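Local coordinates for ammonium transporter (Kuenenia stuttgartiensis, PDB 6EU6), which probably serves as the ammonium-sensing membrane part of a sensor histidine kinase, built as a trimer of the ammonium transporter family, at residues Y30-S35 against V206-L211. Sequence-based numbering, arbitrary orientation.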
ATOM      1  N   TYR A  30      -6.895 -10.893   3.764  1.00 27.83           N
ATOM      2  CA  TYR A  30      -6.955 -12.293   3.337  1.00 26.60           C
ATOM      3  C   TYR A  30      -7.870 -13.101   4.290  1.00 29.16           C
ATOM      4  O   TYR A  30      -8.815 -13.799   3.849  1.00 25.12           O
ATOM      5  CB  TYR A  30      -5.543 -12.854   3.341  1.00 25.91           C
ATOM      6  CG  TYR A  30      -5.405 -14.149   2.624  1.00 26.85           C
ATOM      7  CD1 TYR A  30      -5.256 -14.158   1.260  1.00 31.60           C
ATOM      8  CD2 TYR A  30      -5.452 -15.390   3.324  1.00 31.84           C
ATOM      9  CE1 TYR A  30      -5.047 -15.321   0.566  1.00 33.98           C
ATOM     10  CE2 TYR A  30      -5.265 -16.604   2.636  1.00 32.20           C
ATOM     11  CZ  TYR A  30      -5.082 -16.554   1.263  1.00 36.26           C
ATOM     12  OH  TYR A  30      -4.945 -17.668   0.518  1.00 37.63           O
ATOM     13  N   GLU A  31      -7.568 -13.020   5.595  1.00 27.02           N
ATOM     14  CA  GLU A  31      -8.331 -13.766   6.527  1.00 28.02           C
ATOM     15  C   GLU A  31      -9.808 -13.314   6.575  1.00 30.27           C
ATOM     16  O   GLU A  31     -10.673 -14.176   6.705  1.00 30.02           O
ATOM     17  CB  GLU A  31      -7.734 -13.763   7.945  1.00 29.27           C
ATOM     18  CG  GLU A  31      -6.280 -14.239   7.983  1.00 32.59           C
ATOM     19  CD  GLU A  31      -5.601 -14.127   9.386  1.00 39.53           C
ATOM     20  OE1 GLU A  31      -6.420 -13.972  10.408  1.00 31.07           O
ATOM     21  OE2 GLU A  31      -4.290 -14.246   9.417  1.00 29.55           O
ATOM     22  N   THR A  32     -10.071 -11.997   6.524  1.00 30.68           N
ATOM     23  CA  THR A  32     -11.415 -11.488   6.527  1.00 29.12           C
ATOM     24  C   THR A  32     -12.126 -12.018   5.251  1.00 35.45           C
ATOM     25  O   THR A  32     -13.220 -12.553   5.311  1.00 33.09           O
ATOM     26  CB  THR A  32     -11.416 -10.004   6.559  1.00 30.01           C
ATOM     27  OG1 THR A  32     -10.751  -9.521   7.707  1.00 29.84           O
ATOM     28  CG2 THR A  32     -12.881  -9.433   6.554  1.00 33.75           C
ATOM     29  N   GLY A  33     -11.465 -11.946   4.097  1.00 32.86           N
ATOM     30  CA  GLY A  33     -12.032 -12.483   2.881  1.00 32.52           C
ATOM     31  C   GLY A  33     -12.441 -13.941   2.943  1.00 34.03           C
ATOM     32  O   GLY A  33     -13.497 -14.355   2.426  1.00 33.36           O
ATOM     33  N   PHE A  34     -11.571 -14.751   3.534  1.00 35.56           N
ATOM     34  CA  PHE A  34     -11.801 -16.194   3.703  1.00 34.78           C
ATOM     35  C   PHE A  34     -12.870 -16.504   4.797  1.00 32.54           C
ATOM     36  O   PHE A  34     -13.299 -17.590   4.920  1.00 39.78           O
ATOM     37  CB  PHE A  34     -10.496 -16.926   4.060  1.00 35.80           C
ATOM     38  CG  PHE A  34      -9.800 -17.538   2.900  1.00 35.49           C
ATOM     39  CD1 PHE A  34      -8.983 -16.764   2.075  1.00 40.61           C
ATOM     40  CD2 PHE A  34      -9.915 -18.889   2.633  1.00 40.95           C
ATOM     41  CE1 PHE A  34      -8.320 -17.318   1.003  1.00 39.88           C
ATOM     42  CE2 PHE A  34      -9.251 -19.452   1.546  1.00 44.12           C
ATOM     43  CZ  PHE A  34      -8.448 -18.659   0.730  1.00 45.10           C
ATOM     44  N   SER A  35     -13.251 -15.539   5.572  1.00 37.28           N
ATOM     45  CA  SER A  35     -14.123 -15.774   6.696  1.00 47.00           C
ATOM     46  C   SER A  35     -15.600 -15.676   6.257  1.00 40.91           C
ATOM     47  O   SER A  35     -15.949 -15.118   5.215  1.00 35.80           O
ATOM     48  CB  SER A  35     -13.822 -14.776   7.824  1.00 49.65           C
ATOM     49  OG  SER A  35     -14.622 -13.594   7.813  1.00 60.37           O
ATOM     50  N   VAL A 206     -14.268 -13.013  -1.767  1.00 37.02           N
ATOM     51  CA  VAL A 206     -13.225 -13.313  -2.674  1.00 39.05           C
ATOM     52  C   VAL A 206     -12.470 -12.078  -3.140  1.00 34.83           C
ATOM     53  O   VAL A 206     -11.220 -12.100  -3.155  1.00 32.09           O
ATOM     54  CB  VAL A 206     -13.723 -14.192  -3.802  1.00 38.99           C
ATOM     55  CG1 VAL A 206     -12.660 -14.407  -4.878  1.00 46.70           C
ATOM     56  CG2 VAL A 206     -14.053 -15.532  -3.224  1.00 42.15           C
ATOM     57  N   PRO A 207     -13.180 -10.979  -3.459  1.00 33.29           N
ATOM     58  CA  PRO A 207     -12.410  -9.773  -3.810  1.00 33.21           C
ATOM     59  C   PRO A 207     -11.476  -9.327  -2.704  1.00 32.70           C
ATOM     60  O   PRO A 207     -10.343  -8.930  -2.959  1.00 31.61           O
ATOM     61  CB  PRO A 207     -13.510  -8.711  -4.065  1.00 33.79           C
ATOM     62  CG  PRO A 207     -14.704  -9.493  -4.495  1.00 32.69           C
ATOM     63  CD  PRO A 207     -14.628 -10.831  -3.793  1.00 37.68           C
ATOM     64  N   LEU A 208     -11.911  -9.402  -1.459  1.00 30.94           N
ATOM     65  CA  LEU A 208     -11.088  -8.953  -0.385  1.00 31.65           C
ATOM     66  C   LEU A 208      -9.861  -9.912  -0.180  1.00 27.45           C
ATOM     67  O   LEU A 208      -8.743  -9.446   0.054  1.00 31.19           O
ATOM     68  CB  LEU A 208     -11.934  -8.862   0.891  1.00 35.49           C
ATOM     69  CG  LEU A 208     -11.283  -8.175   2.070  1.00 39.09           C
ATOM     70  CD1 LEU A 208     -10.931  -6.725   1.781  1.00 45.49           C
ATOM     71  CD2 LEU A 208     -12.263  -8.236   3.225  1.00 41.16           C
ATOM     72  N   ALA A 209     -10.088 -11.217  -0.277  1.00 26.79           N
ATOM     73  CA  ALA A 209      -8.970 -12.159  -0.277  1.00 26.56           C
ATOM     74  C   ALA A 209      -7.978 -11.902  -1.434  1.00 28.29           C
ATOM     75  O   ALA A 209      -6.823 -12.132  -1.294  1.00 29.48           O
ATOM     76  CB  ALA A 209      -9.469 -13.573  -0.366  1.00 32.66           C
ATOM     77  N   THR A 210      -8.461 -11.467  -2.582  1.00 28.07           N
ATOM     78  CA  THR A 210      -7.635 -11.165  -3.743  1.00 29.01           C
ATOM     79  C   THR A 210      -6.783  -9.956  -3.398  1.00 28.53           C
ATOM     80  O   THR A 210      -5.541  -9.950  -3.627  1.00 26.68           O
ATOM     81  CB  THR A 210      -8.508 -10.877  -4.986  1.00 27.89           C
ATOM     82  OG1 THR A 210      -9.332 -12.005  -5.242  1.00 32.44           O
ATOM     83  CG2 THR A 210      -7.658 -10.701  -6.206  1.00 30.01           C
ATOM     84  N   LEU A 211      -7.409  -8.937  -2.812  1.00 27.19           N
ATOM     85  CA  LEU A 211      -6.636  -7.761  -2.427  1.00 29.37           C
ATOM     86  C   LEU A 211      -5.572  -8.188  -1.362  1.00 26.95           C
ATOM     87  O   LEU A 211      -4.419  -7.719  -1.418  1.00 27.87           O
ATOM     88  CB  LEU A 211      -7.516  -6.619  -1.927  1.00 34.46           C
ATOM     89  CG  LEU A 211      -8.524  -6.042  -2.940  1.00 40.87           C
ATOM     90  CD1 LEU A 211      -9.330  -4.859  -2.362  1.00 44.51           C
ATOM     91  CD2 LEU A 211      -7.895  -5.628  -4.245  1.00 40.44           C
TER
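Tyr30 and Ala209 bring their CA atoms within 4.1 Å of each other where the axes of segments 30-34 and 206-211, at the end of helix 2-34 and the start of helix 206-226, run nearly antiparallel (160°) and close to 7.2 Å. Gly33 has no side chain, so backbone meets backbone: its CA sits 3.9 Å from Ala209 N. On one flank, Leu208 reaches across with CG anti to its backbone N (chi1 -170°), which extends the side chain toward Thr32, and chi2 of 61° sets its CD2 branch 3.6 Å from Thr32 CG2. Thr32 meets the leucine with its carbon side, CG2 and CB, while OG1 is hydrogen-bonded to Thr28 O in its own helix. On the other flank, Phe34 CD1 and CE1 both touch the methyl of Ala209, CD1 lying 4.0 Å from CB. Phe34 CD1 also rests over one face of the Tyr30 ring, 3.8 Å above its plane and offset toward the rim, while Tyr30 CD1 touches Ala209 O at 3.6 Å. Phe270 of helix 266-280 packs on both Tyr30 and Ala209. Leu208 also packs on Leu211 of the third subunit, and Pro207 on Ala40 of the second, so segment 206-211 also forms part of the trimer interface. This is close, glycine-mediated antiparallel helix packing within the transmembrane helix bundle of an Amt-type trimer.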